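PTS system, IIA component (Streptococcus pneumoniae serotype 4, PDB 5T3U) probably relays phosphoryl groups within the phosphotransferase system that serves fucose utilization, as a cytoplasmic IIA component of the mannose-type family. Local coordinates at residues E63-D66 with E70-V73; N36-T41 with S112-K117; N84-R89 with V96-G101; N59-L64 with S88-L93; L107-S112 with E121-N126. All blocks are in the same frame, centred on the assembly; numbering follows the deposited sequence.

Contact 1: residues E63-D66 with E70-V73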
# COMPACT_ATOMS: atom_id res chain seq x y z
N GLU A 63 7.41 20.80 -9.76
CA GLU A 63 6.32 21.68 -9.34
C GLU A 63 6.01 21.66 -7.85
O GLU A 63 5.64 22.67 -7.26
CB GLU A 63 5.07 21.42 -10.18
CG GLU A 63 5.24 21.97 -11.59
CD GLU A 63 4.24 21.40 -12.58
OE1 GLU A 63 4.66 21.20 -13.74
OE2 GLU A 63 3.07 21.16 -12.21
N LEU A 64 6.22 20.51 -7.22
CA LEU A 64 6.05 20.40 -5.79
C LEU A 64 7.16 21.19 -5.11
O LEU A 64 6.93 21.82 -4.08
CB LEU A 64 5.97 18.92 -5.35
CG LEU A 64 4.58 18.26 -5.52
CD1 LEU A 64 4.61 16.74 -5.26
CD2 LEU A 64 3.49 18.93 -4.64
N LEU A 65 8.36 21.18 -5.69
CA LEU A 65 9.47 21.98 -5.14
C LEU A 65 9.30 23.50 -5.25
O LEU A 65 9.98 24.27 -4.51
CB LEU A 65 10.85 21.53 -5.67
CG LEU A 65 11.41 20.17 -5.22
CD1 LEU A 65 12.49 19.66 -6.20
CD2 LEU A 65 11.93 20.19 -3.77
N ASP A 66 8.38 23.95 -6.11
CA ASP A 66 8.09 25.38 -6.17
C ASP A 66 7.36 25.85 -4.93
O ASP A 66 7.40 27.04 -4.62
CB ASP A 66 7.22 25.75 -7.38
CG ASP A 66 7.92 25.54 -8.69
OD1 ASP A 66 9.15 25.72 -8.77
OD2 ASP A 66 7.21 25.18 -9.67
N GLU A 70 11.17 20.61 0.65
CA GLU A 70 11.57 19.25 0.31
C GLU A 70 10.40 18.48 -0.29
O GLU A 70 9.23 18.89 -0.15
CB GLU A 70 11.94 18.51 1.57
CG GLU A 70 13.07 19.06 2.36
CD GLU A 70 13.15 18.34 3.69
OE1 GLU A 70 12.29 17.45 3.96
OE2 GLU A 70 14.06 18.67 4.46
N VAL A 71 10.71 17.36 -0.96
CA VAL A 71 9.68 16.43 -1.43
C VAL A 71 10.06 14.99 -1.05
O VAL A 71 11.21 14.57 -1.20
CB VAL A 71 9.44 16.60 -2.95
CG1 VAL A 71 8.51 15.49 -3.52
CG2 VAL A 71 8.87 17.96 -3.25
N ILE A 72 9.10 14.24 -0.51
CA ILE A 72 9.24 12.80 -0.38
C ILE A 72 8.45 12.13 -1.51
O ILE A 72 7.27 12.40 -1.71
CB ILE A 72 8.80 12.30 1.04
CG1 ILE A 72 9.62 13.03 2.11
CG2 ILE A 72 9.04 10.74 1.22
CD1 ILE A 72 9.14 12.76 3.50
N VAL A 73 9.16 11.33 -2.29
CA VAL A 73 8.57 10.49 -3.29
C VAL A 73 8.34 9.11 -2.66
O VAL A 73 9.28 8.48 -2.13
CB VAL A 73 9.51 10.35 -4.54
CG1 VAL A 73 8.87 9.48 -5.61
CG2 VAL A 73 9.85 11.73 -5.12

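Contact 2: residues N36-T41 with S112-K117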
# COMPACT_ATOMS: atom_id res chain seq x y z
N ASN A 36 -3.15 20.00 -4.34
CA ASN A 36 -2.13 19.81 -5.37
C ASN A 36 -0.77 20.49 -5.14
O ASN A 36 0.23 20.06 -5.67
CB ASN A 36 -2.71 20.40 -6.67
CG ASN A 36 -2.36 19.61 -7.86
OD1 ASN A 36 -2.17 18.39 -7.78
ND2 ASN A 36 -2.28 20.28 -9.02
N ASP A 37 -0.74 21.56 -4.37
CA ASP A 37 0.53 22.18 -4.04
C ASP A 37 1.25 21.45 -2.90
O ASP A 37 2.36 21.84 -2.55
CB ASP A 37 0.33 23.66 -3.65
CG ASP A 37 -0.64 23.83 -2.50
OD1 ASP A 37 -1.52 22.97 -2.34
OD2 ASP A 37 -0.54 24.84 -1.76
N ARG A 38 0.61 20.44 -2.29
CA ARG A 38 1.26 19.68 -1.18
C ARG A 38 1.41 18.19 -1.48
O ARG A 38 2.37 17.57 -1.06
CB ARG A 38 0.48 19.80 0.14
CG ARG A 38 0.18 21.19 0.59
CD ARG A 38 1.43 22.04 0.78
NE ARG A 38 2.45 21.45 1.67
CZ ARG A 38 2.45 21.53 3.00
NH1 ARG A 38 1.47 22.15 3.64
NH2 ARG A 38 3.44 20.97 3.70
N VAL A 39 0.43 17.61 -2.17
CA VAL A 39 0.39 16.17 -2.42
C VAL A 39 -0.11 15.88 -3.81
O VAL A 39 -1.11 16.47 -4.27
CB VAL A 39 -0.52 15.40 -1.39
CG1 VAL A 39 -0.45 13.88 -1.65
CG2 VAL A 39 -0.09 15.71 0.05
N ARG A 40 0.59 14.97 -4.48
CA ARG A 40 0.21 14.53 -5.83
C ARG A 40 0.37 13.04 -5.99
O ARG A 40 1.16 12.41 -5.28
CB ARG A 40 1.06 15.26 -6.88
CG ARG A 40 0.68 16.74 -7.01
CD ARG A 40 1.45 17.40 -8.16
NE ARG A 40 1.42 18.85 -7.99
CZ ARG A 40 1.82 19.72 -8.91
NH1 ARG A 40 2.26 19.29 -10.10
NH2 ARG A 40 1.75 21.02 -8.66
N THR A 41 -0.33 12.47 -6.96
CA THR A 41 -0.08 11.08 -7.31
C THR A 41 0.24 10.93 -8.79
O THR A 41 -0.14 11.77 -9.60
CB THR A 41 -1.29 10.17 -6.97
OG1 THR A 41 -2.38 10.47 -7.85
CG2 THR A 41 -1.71 10.39 -5.53
N SER A 112 0.20 13.82 7.83
CA SER A 112 -0.08 14.44 9.14
C SER A 112 1.03 15.33 9.65
O SER A 112 0.78 16.25 10.45
CB SER A 112 -0.37 13.36 10.20
OG SER A 112 -1.44 12.55 9.73
N SER A 113 2.26 15.05 9.22
CA SER A 113 3.45 15.74 9.73
C SER A 113 4.10 16.68 8.70
O SER A 113 5.21 17.20 8.94
CB SER A 113 4.45 14.72 10.27
OG SER A 113 4.96 13.90 9.23
N TYR A 114 3.42 16.95 7.59
CA TYR A 114 4.08 17.71 6.52
C TYR A 114 4.26 19.23 6.77
O TYR A 114 4.88 19.93 5.96
CB TYR A 114 3.53 17.39 5.14
CG TYR A 114 2.10 17.78 4.78
CD1 TYR A 114 1.34 18.66 5.55
CD2 TYR A 114 1.51 17.25 3.62
CE1 TYR A 114 0.03 19.02 5.17
CE2 TYR A 114 0.24 17.58 3.25
CZ TYR A 114 -0.50 18.46 4.01
OH TYR A 114 -1.78 18.76 3.60
N ASP A 115 3.74 19.71 7.90
CA ASP A 115 3.98 21.10 8.29
C ASP A 115 4.88 21.16 9.50
O ASP A 115 5.07 22.22 10.12
CB ASP A 115 2.66 21.84 8.58
CG ASP A 115 1.80 21.96 7.35
OD1 ASP A 115 2.34 22.31 6.28
OD2 ASP A 115 0.58 21.72 7.45
N SER A 116 5.47 20.02 9.82
CA SER A 116 6.25 19.88 11.02
C SER A 116 7.69 19.43 10.69
O SER A 116 7.96 18.94 9.59
CB SER A 116 5.56 18.90 11.97
OG SER A 116 6.43 18.53 13.03
N LYS A 117 8.60 19.63 11.64
CA LYS A 117 9.90 18.95 11.63
C LYS A 117 9.65 17.45 11.79
O LYS A 117 8.78 17.04 12.57
CB LYS A 117 10.78 19.43 12.80
CG LYS A 117 11.86 20.45 12.41
CD LYS A 117 12.65 20.93 13.64
CE LYS A 117 14.00 21.56 13.23
NZ LYS A 117 14.92 21.74 14.43

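Contact 3: residues N84-R89 with V96-G101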
# COMPACT_ATOMS: atom_id res chain seq x y z
N ASN A 84 12.68 3.55 -10.51
CA ASN A 84 13.86 3.69 -11.38
C ASN A 84 14.04 5.14 -11.86
O ASN A 84 15.14 5.69 -11.82
CB ASN A 84 13.77 2.76 -12.60
CG ASN A 84 13.98 1.29 -12.26
OD1 ASN A 84 14.60 0.93 -11.24
ND2 ASN A 84 13.46 0.43 -13.12
N VAL A 85 12.93 5.72 -12.31
CA VAL A 85 12.89 7.09 -12.78
C VAL A 85 13.23 8.09 -11.66
O VAL A 85 14.08 8.99 -11.85
CB VAL A 85 11.51 7.39 -13.45
CG1 VAL A 85 11.30 8.86 -13.68
CG2 VAL A 85 11.39 6.64 -14.78
N ALA A 86 12.61 7.93 -10.49
CA ALA A 86 12.87 8.83 -9.36
C ALA A 86 14.37 8.88 -9.02
O ALA A 86 14.95 9.97 -8.82
CB ALA A 86 12.07 8.41 -8.15
N LEU A 87 14.97 7.70 -8.88
CA LEU A 87 16.35 7.61 -8.47
C LEU A 87 17.29 8.22 -9.53
O LEU A 87 18.22 8.95 -9.19
CB LEU A 87 16.75 6.15 -8.18
CG LEU A 87 18.15 5.95 -7.59
CD1 LEU A 87 18.30 6.56 -6.21
CD2 LEU A 87 18.51 4.46 -7.53
N SER A 88 17.04 7.94 -10.81
CA SER A 88 17.93 8.46 -11.84
C SER A 88 17.79 9.97 -11.97
O SER A 88 18.79 10.67 -12.03
CB SER A 88 17.74 7.73 -13.17
OG SER A 88 18.69 6.67 -13.28
N ARG A 89 16.54 10.46 -11.96
CA ARG A 89 16.29 11.86 -12.18
C ARG A 89 16.74 12.74 -11.01
O ARG A 89 17.28 13.83 -11.23
CB ARG A 89 14.82 12.11 -12.57
CG ARG A 89 14.47 13.56 -12.84
CD ARG A 89 15.31 14.15 -13.99
NE ARG A 89 14.81 13.72 -15.29
CZ ARG A 89 15.23 14.18 -16.47
NH1 ARG A 89 16.22 15.08 -16.53
NH2 ARG A 89 14.68 13.73 -17.58
N VAL A 96 15.08 15.95 -2.31
CA VAL A 96 14.12 14.92 -2.73
C VAL A 96 14.49 13.60 -2.11
O VAL A 96 15.55 13.05 -2.38
CB VAL A 96 14.07 14.76 -4.26
CG1 VAL A 96 13.17 13.56 -4.66
CG2 VAL A 96 13.58 16.04 -4.92
N ASP A 97 13.59 13.09 -1.25
CA ASP A 97 13.76 11.76 -0.71
C ASP A 97 12.90 10.74 -1.43
O ASP A 97 11.86 11.09 -1.97
CB ASP A 97 13.45 11.74 0.79
CG ASP A 97 14.56 12.37 1.60
OD1 ASP A 97 15.70 11.89 1.48
OD2 ASP A 97 14.28 13.36 2.32
N ILE A 98 13.36 9.49 -1.44
CA ILE A 98 12.64 8.40 -2.10
C ILE A 98 12.47 7.22 -1.14
O ILE A 98 13.46 6.64 -0.69
CB ILE A 98 13.37 7.90 -3.39
CG1 ILE A 98 13.68 9.10 -4.33
CG2 ILE A 98 12.51 6.80 -4.09
CD1 ILE A 98 14.65 8.77 -5.45
N VAL A 99 11.22 6.90 -0.80
CA VAL A 99 10.94 5.75 0.08
C VAL A 99 10.07 4.78 -0.71
O VAL A 99 9.01 5.16 -1.21
CB VAL A 99 10.27 6.15 1.42
CG1 VAL A 99 10.03 4.93 2.32
CG2 VAL A 99 11.15 7.15 2.17
N THR A 100 10.54 3.55 -0.87
CA THR A 100 9.80 2.60 -1.67
C THR A 100 9.01 1.59 -0.80
O THR A 100 9.17 1.57 0.41
CB THR A 100 10.68 1.86 -2.74
OG1 THR A 100 9.81 1.17 -3.64
CG2 THR A 100 11.58 0.86 -2.11
N GLY A 101 8.15 0.79 -1.42
CA GLY A 101 7.38 -0.22 -0.66
C GLY A 101 6.40 0.37 0.35
O GLY A 101 6.05 -0.29 1.34

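Contact 4: residues N59-L64 with S88-L93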
# COMPACT_ATOMS: atom_id res chain seq x y z
N ASN A 59 8.19 16.56 -13.90
CA ASN A 59 7.34 17.74 -13.72
C ASN A 59 6.58 17.78 -12.40
O ASN A 59 6.47 18.84 -11.79
CB ASN A 59 6.34 17.85 -14.90
CG ASN A 59 6.99 18.41 -16.17
OD1 ASN A 59 8.13 18.91 -16.15
ND2 ASN A 59 6.27 18.33 -17.29
N GLN A 60 6.05 16.64 -11.95
CA GLN A 60 5.38 16.58 -10.62
C GLN A 60 6.33 16.93 -9.48
O GLN A 60 5.95 17.68 -8.56
CB GLN A 60 4.75 15.19 -10.34
CG GLN A 60 3.70 14.73 -11.33
CD GLN A 60 2.38 15.44 -11.14
OE1 GLN A 60 2.26 16.64 -11.43
NE2 GLN A 60 1.36 14.70 -10.66
N VAL A 61 7.55 16.40 -9.51
CA VAL A 61 8.50 16.69 -8.43
C VAL A 61 8.95 18.17 -8.46
O VAL A 61 8.95 18.84 -7.42
CB VAL A 61 9.74 15.76 -8.40
CG1 VAL A 61 10.74 16.22 -7.33
CG2 VAL A 61 9.35 14.30 -8.14
N ASP A 62 9.30 18.66 -9.65
CA ASP A 62 9.71 20.06 -9.85
C ASP A 62 8.65 21.03 -9.36
O ASP A 62 8.94 21.97 -8.61
CB ASP A 62 9.99 20.35 -11.33
CG ASP A 62 11.25 19.67 -11.84
OD1 ASP A 62 12.10 19.25 -11.03
OD2 ASP A 62 11.41 19.58 -13.09
N GLU A 63 7.41 20.80 -9.76
CA GLU A 63 6.32 21.68 -9.34
C GLU A 63 6.01 21.66 -7.85
O GLU A 63 5.64 22.67 -7.26
CB GLU A 63 5.07 21.42 -10.18
CG GLU A 63 5.24 21.97 -11.59
CD GLU A 63 4.24 21.40 -12.58
OE1 GLU A 63 4.66 21.20 -13.74
OE2 GLU A 63 3.07 21.16 -12.21
N LEU A 64 6.22 20.51 -7.22
CA LEU A 64 6.05 20.40 -5.79
C LEU A 64 7.16 21.19 -5.11
O LEU A 64 6.93 21.82 -4.08
CB LEU A 64 5.97 18.92 -5.35
CG LEU A 64 4.58 18.26 -5.52
CD1 LEU A 64 4.61 16.74 -5.26
CD2 LEU A 64 3.49 18.93 -4.64
N SER A 88 17.04 7.94 -10.81
CA SER A 88 17.93 8.46 -11.84
C SER A 88 17.79 9.97 -11.97
O SER A 88 18.79 10.67 -12.03
CB SER A 88 17.74 7.73 -13.17
OG SER A 88 18.69 6.67 -13.28
N ARG A 89 16.54 10.46 -11.96
CA ARG A 89 16.29 11.86 -12.18
C ARG A 89 16.74 12.74 -11.01
O ARG A 89 17.28 13.83 -11.23
CB ARG A 89 14.82 12.11 -12.57
CG ARG A 89 14.47 13.56 -12.84
CD ARG A 89 15.31 14.15 -13.99
NE ARG A 89 14.81 13.72 -15.29
CZ ARG A 89 15.23 14.18 -16.47
NH1 ARG A 89 16.22 15.08 -16.53
NH2 ARG A 89 14.68 13.73 -17.58
N PHE A 90 16.57 12.26 -9.78
CA PHE A 90 16.86 13.07 -8.58
C PHE A 90 17.95 12.51 -7.68
O PHE A 90 18.01 12.86 -6.50
CB PHE A 90 15.55 13.35 -7.82
CG PHE A 90 14.53 14.12 -8.65
CD1 PHE A 90 14.72 15.48 -8.92
CD2 PHE A 90 13.44 13.47 -9.20
CE1 PHE A 90 13.80 16.19 -9.70
CE2 PHE A 90 12.52 14.16 -10.00
CZ PHE A 90 12.70 15.53 -10.24
N LEU A 91 18.83 11.68 -8.26
CA LEU A 91 19.86 10.96 -7.53
C LEU A 91 20.58 11.78 -6.46
O LEU A 91 20.67 11.34 -5.31
CB LEU A 91 20.91 10.37 -8.49
CG LEU A 91 22.04 9.55 -7.85
CD1 LEU A 91 21.48 8.31 -7.10
CD2 LEU A 91 23.09 9.17 -8.88
N ASN A 92 21.10 12.95 -6.85
CA ASN A 92 21.91 13.76 -5.95
C ASN A 92 21.20 15.02 -5.47
O ASN A 92 21.83 15.87 -4.83
CB ASN A 92 23.27 14.11 -6.59
CG ASN A 92 24.16 12.89 -6.82
OD1 ASN A 92 24.78 12.75 -7.89
ND2 ASN A 92 24.24 12.01 -5.85
N LEU A 93 19.90 15.17 -5.77
CA LEU A 93 19.14 16.29 -5.21
C LEU A 93 18.70 16.00 -3.78
O LEU A 93 17.73 15.24 -3.55
CB LEU A 93 17.97 16.68 -6.10
CG LEU A 93 17.22 17.98 -5.76
CD1 LEU A 93 18.16 19.20 -5.61
CD2 LEU A 93 16.17 18.25 -6.80

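Contact 5: residues L107-S112 with E121-N126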
# COMPACT_ATOMS: atom_id res chain seq x y z
N LEU A 107 2.05 6.74 4.46
CA LEU A 107 1.42 7.86 3.75
C LEU A 107 0.66 8.76 4.73
O LEU A 107 0.87 9.97 4.75
CB LEU A 107 0.53 7.40 2.57
CG LEU A 107 -0.15 8.55 1.78
CD1 LEU A 107 0.87 9.64 1.30
CD2 LEU A 107 -1.00 8.02 0.60
N VAL A 108 -0.19 8.16 5.56
CA VAL A 108 -0.90 8.90 6.60
C VAL A 108 0.01 9.72 7.50
O VAL A 108 -0.27 10.89 7.76
CB VAL A 108 -1.77 7.95 7.48
CG1 VAL A 108 -2.29 8.71 8.74
CG2 VAL A 108 -2.92 7.41 6.65
N GLU A 109 1.09 9.11 8.00
CA GLU A 109 2.00 9.81 8.90
C GLU A 109 2.71 10.97 8.21
O GLU A 109 2.91 12.03 8.80
CB GLU A 109 3.05 8.82 9.44
CG GLU A 109 4.18 9.49 10.25
CD GLU A 109 3.67 10.37 11.40
OE1 GLU A 109 2.62 10.06 12.01
OE2 GLU A 109 4.33 11.40 11.69
N LEU A 110 3.17 10.75 6.97
CA LEU A 110 3.83 11.82 6.21
C LEU A 110 2.87 12.97 5.93
O LEU A 110 3.25 14.15 6.04
CB LEU A 110 4.46 11.28 4.93
CG LEU A 110 5.72 10.43 5.18
CD1 LEU A 110 6.26 9.75 3.90
CD2 LEU A 110 6.82 11.25 5.92
N ILE A 111 1.61 12.66 5.62
CA ILE A 111 0.66 13.79 5.42
C ILE A 111 0.43 14.56 6.74
O ILE A 111 0.52 15.80 6.78
CB ILE A 111 -0.67 13.37 4.77
CG1 ILE A 111 -0.45 12.87 3.35
CG2 ILE A 111 -1.65 14.59 4.72
CD1 ILE A 111 -1.69 12.14 2.73
N SER A 112 0.20 13.82 7.83
CA SER A 112 -0.08 14.44 9.14
C SER A 112 1.03 15.33 9.65
O SER A 112 0.78 16.25 10.45
CB SER A 112 -0.37 13.36 10.20
OG SER A 112 -1.44 12.55 9.73
N GLU A 121 13.86 8.73 9.48
CA GLU A 121 14.29 7.38 9.78
C GLU A 121 13.28 6.72 10.71
O GLU A 121 12.91 5.55 10.49
CB GLU A 121 15.70 7.36 10.40
CG GLU A 121 16.82 7.71 9.37
CD GLU A 121 16.65 9.14 8.78
OE1 GLU A 121 16.57 10.12 9.59
OE2 GLU A 121 16.57 9.27 7.52
N GLU A 122 12.83 7.48 11.70
CA GLU A 122 11.90 6.98 12.69
C GLU A 122 10.53 6.71 12.06
O GLU A 122 9.88 5.71 12.36
CB GLU A 122 11.78 8.04 13.77
CG GLU A 122 11.24 7.61 15.08
CD GLU A 122 11.39 8.74 16.11
OE1 GLU A 122 12.54 9.11 16.44
OE2 GLU A 122 10.34 9.28 16.53
N ILE A 123 10.09 7.60 11.18
CA ILE A 123 8.83 7.43 10.44
C ILE A 123 8.89 6.16 9.60
O ILE A 123 7.97 5.35 9.65
CB ILE A 123 8.51 8.67 9.58
CG1 ILE A 123 8.12 9.84 10.51
CG2 ILE A 123 7.40 8.35 8.55
CD1 ILE A 123 7.68 11.10 9.80
N VAL A 124 9.98 5.98 8.86
CA VAL A 124 10.18 4.76 8.05
C VAL A 124 10.19 3.48 8.91
O VAL A 124 9.48 2.52 8.63
CB VAL A 124 11.42 4.87 7.14
CG1 VAL A 124 11.77 3.49 6.47
CG2 VAL A 124 11.16 5.95 6.06
N HIS A 125 10.99 3.49 9.98
CA HIS A 125 11.06 2.39 10.93
C HIS A 125 9.66 2.07 11.48
O HIS A 125 9.27 0.91 11.54
CB HIS A 125 12.06 2.71 12.06
CG HIS A 125 12.17 1.63 13.10
ND1 HIS A 125 12.80 0.43 12.85
CD2 HIS A 125 11.74 1.57 14.38
CE1 HIS A 125 12.75 -0.33 13.94
NE2 HIS A 125 12.11 0.35 14.88
N ASN A 126 8.89 3.09 11.87
CA ASN A 126 7.55 2.83 12.39
C ASN A 126 6.59 2.26 11.32
O ASN A 126 5.72 1.45 11.64
CB ASN A 126 6.94 4.09 13.01
CG ASN A 126 7.62 4.53 14.31
OD1 ASN A 126 8.36 3.79 14.97
ND2 ASN A 126 7.32 5.75 14.71

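Contact 1: residues E63-D66 with E70-V73
Val71 of strand 68-75 meets Leu64 and Leu65 at the C-terminal end of helix 50-65, and the three side chains form a small apolar joint. From its CB, which points toward the helix, Val71 turns one methyl to the leucines: with CG1 anti to the backbone N (chi1 172°), CG2 is left facing the helix end. Val71 CG2 sits 3.7 Å from Leu64 CB and 3.8 Å from Leu65 CD2, lodged between the two consecutive leucines. Leu64 thus offers the root of its side chain, while its branched end runs on to Leu12 of the inner strand 7-16. Leu65 behaves differently. Its CB does not aim at the strand, but CG, set beside the backbone N, lets the CD2 branch reach over to Val71 at an oblique angle; Leu65 CD2 also comes to 4.2 Å from the carbonyl carbon C of Glu70. Beyond Val71, Leu65 packs on Val96 and Leu93, so it spans toward the next strand. The joint belongs to a beta-alpha-beta crossover: helix 50-65 connects strand 39-44 to strand 68-75, which run parallel in the sheet with strand 7-16 between them.

Contact 2: residues N36-T41 with S112-K117
A stacked and salt-bridged arginine joins the two segments: Arg38, just ahead of edge strand 39-44, reaches the turn that follows helix 104-112. Its guanidinium lies over one face of the Tyr114 ring, with Arg38 CZ 4.0 Å from the centroid of that ring and only 12° off its normal. The two planes are tilted by 30°, so this is a cation-pi stack that is not quite parallel. Bends at chi2 and chi3 curl the arginine chain over the ring, and Arg38 CB also comes 3.8 Å from Tyr114 CE2. At the guanidinium edge, both terminal nitrogens converge on a single oxygen of Asp115. Arg38 NH1 donates to Asp115 OD1 at 2.8 Å, meeting its syn lone pair, whereas Arg38 NH2 reaches the same Asp115 OD1 at 3.1 Å from above the carboxylate plane. NH2 additionally makes a weak bond to the Tyr114 carbonyl O and a hydrogen bond to Arg9 O, so the rotation of the group is fixed by face and edge together. The negative charge of Asp115 probably favours the arginine cation. Val39 CG2 completes the contact at the ring edge, 3.7 Å from Tyr114 CE2. The type I turn from Ser113 to Ser116 is thereby tied to the sheet margin, beside Phe7 of strand 7-16, while Val39 packs against Leu24 of helix 19-31.

Contact 3: residues N84-R89 with V96-G101
Ile98 sends its CD1 methyl from strand 96-100, outermost in the chain's own sheet, onto the backbone and methyl of Ala86 in helix 81-90. The isoleucine CB points toward the helix, and CG1 lies anti to the carbonyl carbon with chi2 extended at 167°, which carries CD1 outward from the sheet as the single atom that bridges the gap. Ile98 CD1 lands 3.6 Å from Ala86 C, 3.8 Å from Ala86 CB and 3.6 Å from Leu87 N, so its target is the peptide link between the two residues as much as any side chain. Leu87 contributes a looser approach, its CB 4.3 Å from Ile98 CD1. Because alanine ends at CB, the helix backbone comes close to the sheet here, with the CA atoms of Ala86 and Ile98 7.3 Å apart. Phe57 of helix 50-65 packs on Ala86, and Val134 of the second subunit packs on Ile98. Strand 96-100 also pairs antiparallel with a strand of that subunit. The contact closes the beta-alpha-beta unit of strand 68-75, helix 81-90 and strand 96-100. A methyl lies on a peptide link and an alanine methyl without forming any polar pair; the attraction is probably dispersion and burial, with little directional constraint.

Contact 4: residues N59-L64 with S88-L93
Val61 and Phe90 form the tight half of this contact between helix 50-65 and the end of helix 81-90. The two side chains come from opposite directions and meet at the far end of the ring. Val61 CB is 3.5 Å from Phe90 CZ, and Val61 CG1 stands over one face of the Phe90 ring, 3.8 Å from its centroid and 21° off the normal, a CH-pi contact displaced toward the rim. Val61 CG2 reaches Phe90 CE2 at 3.7 Å, so the whole branched end of the valine is engaged. The phenylalanine has CG anti to its carbonyl carbon (chi1 -60°), which directs the ring across to the neighbouring helix. Its other face is overlain by the CG methylene of the adjacent Arg89, leaving the ring between an aliphatic chain and a valine. Val96 of strand 96-100 touches both Val61 and Phe90, and Phe57 adds to the same apolar group.

The looser side lies at Asp62, which is partly exposed. Asp62 OD1 lies in the plane of the ring at the edge, 3.7 Å from Phe90 CE1, with the carboxylate turned almost perpendicular (86°) to it. The stronger partner of this acid is Lys58, one turn earlier, which forms a salt bridge with OD2. Meeting the ring at its rim places the carboxylate oxygen by the electropositive C-H edge and away from the pi cloud, probably a mildly favourable electrostatic arrangement. Dispersion over the face therefore probably supplies most of the cohesion, with the acid contributing a weak polar fringe.

Contact 5: residues L107-S112 with E121-N126
Ile123 of helix 120-129 fits against Glu109 and Leu110, two consecutive residues of helix 104-112. Its CB points to the other helix, and its two branches divide the work. CG1 is anti to the carbonyl carbon (chi1 -71°) and leads to CD1 in an extended chain, while CG2 is anti to the backbone N. Ile123 CG2 touches both partners, 3.8 Å from Glu109 CG and 4.0 Å from Leu110 CD2, and Ile123 CD1 stands at the same 4.0 Å from Leu110 CD2.

Glu109 has a bent side chain. Its CG lies anti to the backbone N (chi1 172°), across the isoleucine at about a right angle, and the bend at chi2 (53°) turns the carboxylate alongside the tip of Ile123. The methylene CG thus carries the packing, and Glu109 OE2 is 3.9 Å from Ile123 CD1. Leu110 starts differently: its CB is not aimed at helix 120-129, but its first torsion sets CG beside the backbone N, and from there the CD2 branch reaches the isoleucine, which the leucine crosses obliquely. The same leucine reaches inward to Ile72 and Leu74 of strand 68-75, so the isoleucine packs on a residue already seated on the sheet.

On helix 120-129, the neighbouring Val124 packs on Leu131 of the second subunit. The arrangement is a helix-helix packing in a layered alpha/beta fold, two consecutive helices lying on one side of the parallel sheet near the dimer interface.

Along the chain, contacts 1, 3 and 4 are nested inside the loop closed by contact 2, whereas contact 5 crosses contact 2 and shares Ser112 with it. Contacts 1 and 4 both use helix 50-65, their centres about 7 Å apart; contacts 3 and 4 share helix 81-90, with centres about 9 Å apart. Contacts 1 and 3 seat these helices on strands 68-75 and 96-100, and contact 4 joins them to each other. Contact 5 lies about 21 Å, centre to centre, from contact 4: helices 50-65 and 81-90 pack on one face of the parallel sheet, 104-112 and 120-129 on the other, making a layered alpha/beta core that extends into the dimer.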